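Ribose-phosphate pyrophosphokinase (Sulfolobus solfataricus, PDB 4TWB) makes phosphoribosyl diphosphate (PRPP) by transferring the pyrophosphoryl group of ATP to the 1-hydroxyl of ribose 5-phosphate, with magnesium as cofactor. Local coordinates at residues 220-233 / 250-262. Numbering follows the deposited sequence.
With SO4 (sulfate ion), chain H.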
loop_
_atom_site.group_PDB
_atom_site.type_symbol
_atom_site.label_atom_id
_atom_site.label_comp_id
_atom_site.label_asym_id
_atom_site.label_seq_id
_atom_site.Cartn_x
_atom_site.Cartn_y
_atom_site.Cartn_z
ATOM N N SER A 220 17.390 11.208 -2.075
ATOM C CA SER A 220 17.094 9.985 -1.325
ATOM C C SER A 220 18.273 9.560 -0.471
ATOM O O SER A 220 18.319 9.840 0.724
ATOM C CB SER A 220 16.735 8.838 -2.268
ATOM O OG SER A 220 15.407 8.950 -2.735
ATOM N N THR A 221 19.211 8.857 -1.092
ATOM C CA THR A 221 20.413 8.414 -0.414
ATOM C C THR A 221 21.352 9.605 -0.270
ATOM O O THR A 221 22.028 9.766 0.748
ATOM C CB THR A 221 21.123 7.289 -1.196
ATOM O OG1 THR A 221 21.615 7.798 -2.441
ATOM C CG2 THR A 221 20.178 6.146 -1.480
ATOM N N GLY A 222 21.366 10.447 -1.299
ATOM C CA GLY A 222 22.203 11.629 -1.321
ATOM C C GLY A 222 23.476 11.387 -2.111
ATOM O O GLY A 222 24.412 12.175 -2.055
ATOM N N GLY A 223 23.503 10.286 -2.852
ATOM C CA GLY A 223 24.678 9.894 -3.606
ATOM C C GLY A 223 25.082 10.877 -4.688
ATOM O O GLY A 223 26.263 11.204 -4.820
ATOM N N THR A 224 24.112 11.354 -5.464
ATOM C CA THR A 224 24.410 12.247 -6.575
ATOM C C THR A 224 24.891 13.580 -6.026
ATOM O O THR A 224 25.787 14.212 -6.584
ATOM C CB THR A 224 23.176 12.479 -7.479
ATOM O OG1 THR A 224 22.125 11.571 -7.121
ATOM C CG2 THR A 224 23.542 12.285 -8.946
ATOM N N ILE A 225 24.292 13.996 -4.917
ATOM C CA ILE A 225 24.625 15.260 -4.269
ATOM C C ILE A 225 26.015 15.221 -3.646
ATOM O O ILE A 225 26.709 16.233 -3.597
ATOM C CB ILE A 225 23.577 15.614 -3.189
ATOM C CG1 ILE A 225 22.184 15.750 -3.822
ATOM C CG2 ILE A 225 23.965 16.877 -2.427
ATOM C CD1 ILE A 225 22.086 16.843 -4.875
ATOM N N VAL A 226 26.428 14.047 -3.180
ATOM C CA VAL A 226 27.748 13.899 -2.577
ATOM C C VAL A 226 28.856 13.957 -3.620
ATOM O O VAL A 226 29.841 14.649 -3.437
ATOM C CB VAL A 226 27.881 12.603 -1.762
ATOM C CG1 VAL A 226 29.340 12.263 -1.552
ATOM C CG2 VAL A 226 27.175 12.745 -0.427
ATOM N N GLN A 227 28.698 13.225 -4.713
ATOM C CA GLN A 227 29.665 13.302 -5.806
ATOM C C GLN A 227 29.766 14.714 -6.354
ATOM O O GLN A 227 30.837 15.145 -6.764
ATOM C CB GLN A 227 29.310 12.339 -6.936
ATOM C CG GLN A 227 29.545 10.882 -6.587
ATOM C CD GLN A 227 29.562 9.993 -7.813
ATOM O OE1 GLN A 227 29.643 10.479 -8.944
ATOM N NE2 GLN A 227 29.487 8.681 -7.598
ATOM N N ALA A 228 28.649 15.435 -6.361
ATOM C CA ALA A 228 28.642 16.811 -6.852
ATOM C C ALA A 228 29.282 17.782 -5.863
ATOM O O ALA A 228 29.869 18.769 -6.267
ATOM C CB ALA A 228 27.235 17.247 -7.182
ATOM N N THR A 229 29.167 17.505 -4.566
ATOM C CA THR A 229 29.808 18.340 -3.554
ATOM C C THR A 229 31.339 18.273 -3.643
ATOM O O THR A 229 32.018 19.228 -3.298
ATOM C CB THR A 229 29.321 17.982 -2.137
ATOM O OG1 THR A 229 27.928 18.271 -2.032
ATOM C CG2 THR A 229 30.051 18.784 -1.095
ATOM N N ARG A 230 31.876 17.151 -4.116
ATOM C CA ARG A 230 33.313 17.004 -4.335
ATOM C C ARG A 230 33.789 17.976 -5.397
ATOM O O ARG A 230 34.570 18.872 -5.105
ATOM C CB ARG A 230 33.665 15.595 -4.805
ATOM C CG ARG A 230 33.112 14.479 -3.969
ATOM C CD ARG A 230 33.836 14.320 -2.660
ATOM N NE ARG A 230 33.462 13.049 -2.050
ATOM C CZ ARG A 230 33.882 12.628 -0.867
ATOM N NH1 ARG A 230 34.706 13.374 -0.143
ATOM N NH2 ARG A 230 33.473 11.456 -0.410
ATOM N N LEU A 231 33.336 17.785 -6.634
ATOM C CA LEU A 231 33.711 18.681 -7.725
ATOM C C LEU A 231 33.659 20.143 -7.304
ATOM O O LEU A 231 34.527 20.934 -7.674
ATOM C CB LEU A 231 32.821 18.485 -8.949
ATOM C CG LEU A 231 33.181 17.306 -9.843
ATOM C CD1 LEU A 231 32.587 16.028 -9.272
ATOM C CD2 LEU A 231 32.699 17.551 -11.270
ATOM N N ALA A 232 32.639 20.498 -6.535
ATOM C CA ALA A 232 32.452 21.871 -6.098
ATOM C C ALA A 232 33.630 22.359 -5.254
ATOM O O ALA A 232 34.222 23.394 -5.542
ATOM C CB ALA A 232 31.145 22.014 -5.336
ATOM N N TYR A 233 33.967 21.610 -4.214
ATOM C CA TYR A 233 35.065 21.981 -3.341
ATOM C C TYR A 233 36.402 21.903 -4.068
ATOM O O TYR A 233 37.291 22.720 -3.833
ATOM C CB TYR A 233 35.064 21.126 -2.073
ATOM C CG TYR A 233 34.047 21.582 -1.054
ATOM C CD1 TYR A 233 34.081 22.877 -0.559
ATOM C CD2 TYR A 233 33.054 20.724 -0.581
ATOM C CE1 TYR A 233 33.159 23.316 0.374
ATOM C CE2 TYR A 233 32.123 21.154 0.358
ATOM C CZ TYR A 233 32.180 22.456 0.832
ATOM O OH TYR A 233 31.267 22.920 1.764
ATOM N N VAL A 250 17.175 9.177 3.269
ATOM C CA VAL A 250 17.130 7.754 3.550
ATOM C C VAL A 250 18.331 7.231 4.326
ATOM O O VAL A 250 19.436 7.142 3.791
ATOM C CB VAL A 250 16.958 6.954 2.241
ATOM C CG1 VAL A 250 17.528 5.559 2.379
ATOM C CG2 VAL A 250 15.494 6.902 1.859
ATOM N N GLY A 251 18.094 6.868 5.585
ATOM C CA GLY A 251 19.117 6.257 6.416
ATOM C C GLY A 251 20.286 7.184 6.697
ATOM O O GLY A 251 20.185 8.095 7.526
ATOM N N GLY A 252 21.401 6.952 6.010
ATOM C CA GLY A 252 22.580 7.786 6.181
ATOM C C GLY A 252 22.343 9.227 5.763
ATOM O O GLY A 252 22.471 10.148 6.568
ATOM N N ALA A 253 21.995 9.397 4.491
ATOM C CA ALA A 253 21.702 10.693 3.871
ATOM C C ALA A 253 22.114 11.948 4.638
ATOM O O ALA A 253 23.105 12.584 4.287
ATOM C CB ALA A 253 20.241 10.777 3.485
ATOM N N LYS A 254 21.343 12.321 5.658
ATOM C CA LYS A 254 21.600 13.568 6.373
ATOM C C LYS A 254 23.033 13.654 6.894
ATOM O O LYS A 254 23.685 14.691 6.764
ATOM C CB LYS A 254 20.610 13.770 7.519
ATOM C CG LYS A 254 20.782 15.113 8.226
ATOM C CD LYS A 254 19.707 15.354 9.273
ATOM C CE LYS A 254 19.925 16.672 9.997
ATOM N NZ LYS A 254 18.844 16.937 10.982
ATOM N N GLU A 255 23.518 12.563 7.477
ATOM C CA GLU A 255 24.885 12.521 7.982
ATOM C C GLU A 255 25.908 12.370 6.854
ATOM O O GLU A 255 26.929 13.049 6.841
ATOM C CB GLU A 255 25.065 11.406 9.019
ATOM C CG GLU A 255 26.423 11.451 9.739
ATOM C CD GLU A 255 26.718 12.813 10.375
ATOM O OE1 GLU A 255 25.778 13.433 10.928
ATOM O OE2 GLU A 255 27.890 13.263 10.321
ATOM N N ARG A 256 25.631 11.480 5.912
ATOM C CA ARG A 256 26.514 11.268 4.773
ATOM C C ARG A 256 26.827 12.590 4.070
ATOM O O ARG A 256 27.886 12.739 3.458
ATOM C CB ARG A 256 25.888 10.267 3.792
ATOM C CG ARG A 256 26.806 9.764 2.676
ATOM C CD ARG A 256 26.090 8.734 1.779
ATOM N NE ARG A 256 25.681 7.539 2.533
ATOM C CZ ARG A 256 24.420 7.162 2.748
ATOM N NH1 ARG A 256 23.412 7.867 2.255
ATOM N NH2 ARG A 256 24.165 6.068 3.450
ATOM N N LEU A 257 25.908 13.549 4.172
ATOM C CA LEU A 257 26.080 14.861 3.547
ATOM C C LEU A 257 26.887 15.831 4.411
ATOM O O LEU A 257 27.775 16.510 3.913
ATOM C CB LEU A 257 24.727 15.480 3.173
ATOM C CG LEU A 257 24.031 14.884 1.942
ATOM C CD1 LEU A 257 22.664 15.498 1.746
ATOM C CD2 LEU A 257 24.860 15.053 0.687
ATOM N N ARG A 258 26.566 15.900 5.700
ATOM C CA ARG A 258 27.322 16.724 6.637
ATOM C C ARG A 258 28.805 16.373 6.587
ATOM O O ARG A 258 29.667 17.252 6.687
ATOM C CB ARG A 258 26.780 16.551 8.063
ATOM C CG ARG A 258 27.604 17.230 9.148
ATOM C CD ARG A 258 26.887 17.213 10.496
ATOM N NE ARG A 258 25.611 17.930 10.462
ATOM C CZ ARG A 258 24.418 17.371 10.664
ATOM N NH1 ARG A 258 24.318 16.073 10.933
ATOM N NH2 ARG A 258 23.319 18.113 10.608
ATOM N N GLU A 259 29.096 15.085 6.414
ATOM C CA GLU A 259 30.473 14.594 6.375
ATOM C C GLU A 259 31.273 15.138 5.186
ATOM O O GLU A 259 32.466 15.401 5.305
ATOM C CB GLU A 259 30.505 13.059 6.381
ATOM C CG GLU A 259 30.334 12.418 7.766
ATOM C CD GLU A 259 30.024 10.920 7.707
ATOM O OE1 GLU A 259 29.551 10.367 8.728
ATOM O OE2 GLU A 259 30.250 10.297 6.642
ATOM N N VAL A 260 30.615 15.298 4.042
ATOM C CA VAL A 260 31.256 15.849 2.850
ATOM C C VAL A 260 31.165 17.373 2.851
ATOM O O VAL A 260 31.596 18.033 1.907
ATOM C CB VAL A 260 30.644 15.273 1.560
ATOM C CG1 VAL A 260 31.420 15.727 0.348
ATOM C CG2 VAL A 260 30.643 13.765 1.618
ATOM N N GLY A 261 30.603 17.923 3.924
ATOM C CA GLY A 261 30.603 19.357 4.138
ATOM C C GLY A 261 29.435 20.145 3.571
ATOM O O GLY A 261 29.564 21.335 3.296
ATOM N N VAL A 262 28.289 19.501 3.386
ATOM C CA VAL A 262 27.101 20.241 3.015
ATOM C C VAL A 262 26.535 20.889 4.277
ATOM O O VAL A 262 26.015 20.223 5.174
ATOM C CB VAL A 262 26.068 19.370 2.294
ATOM C CG1 VAL A 262 24.769 20.127 2.135
ATOM C CG2 VAL A 262 26.600 18.939 0.943
HETATM S S SO4 H . 19.732 9.661 -4.826
HETATM O O1 SO4 H . 21.155 9.435 -5.044
HETATM O O2 SO4 H . 19.103 10.068 -6.080
HETATM O O3 SO4 H . 19.563 10.717 -3.828
HETATM O O4 SO4 H . 19.119 8.411 -4.349
#
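Gly261 O lies at the edge of the Tyr233 ring, in its plane, and accepts a hydrogen bond from Tyr233 OH at 2.8 Å. One face of the Arg230 guanidinium carries Val260 CG1, off-centre toward the rim, and Thr221 O meets the Arg256 guanidinium at its edge through a weak bond from NH1 (2.8 Å, 122° at the hydrogen). These groups meet along and at the ends of two neighbouring helices of the type I phosphoribosyltransferase fold, 223-233 and 253-259, which run nearly parallel (5°) with axes 10.0 Å apart, as successive beta-alpha units of the parallel sheet. Between them branched aliphatic residues fill the seam: Leu257 CD2 reaches Val226 CG2 (3.5 Å) and also touches Ile225 CG2. Val260, with CG1 anti to the backbone N (chi1 -173°), sends that methyl to Thr229 CG2 and CG2 to Val226 CG1. Gly261 closes its helix in a Schellman motif, where positive phi and the nearby tyrosine ring suit glycine. A phenylalanine in place of Tyr233 would probably keep the ring packing but leave Gly261 O without its hydroxyl partner. At the other end, Val250 N bonds Ser220 O (2.9 Å), linking the 250-262 segment to loop 220-224, which binds ribose 5-phosphate. Its amides wrap a sulfate, consistent with a 5-phosphate site: Ser220 N and Gly222 N both donate to sulfate O3, at 2.8 and 3.1 Å.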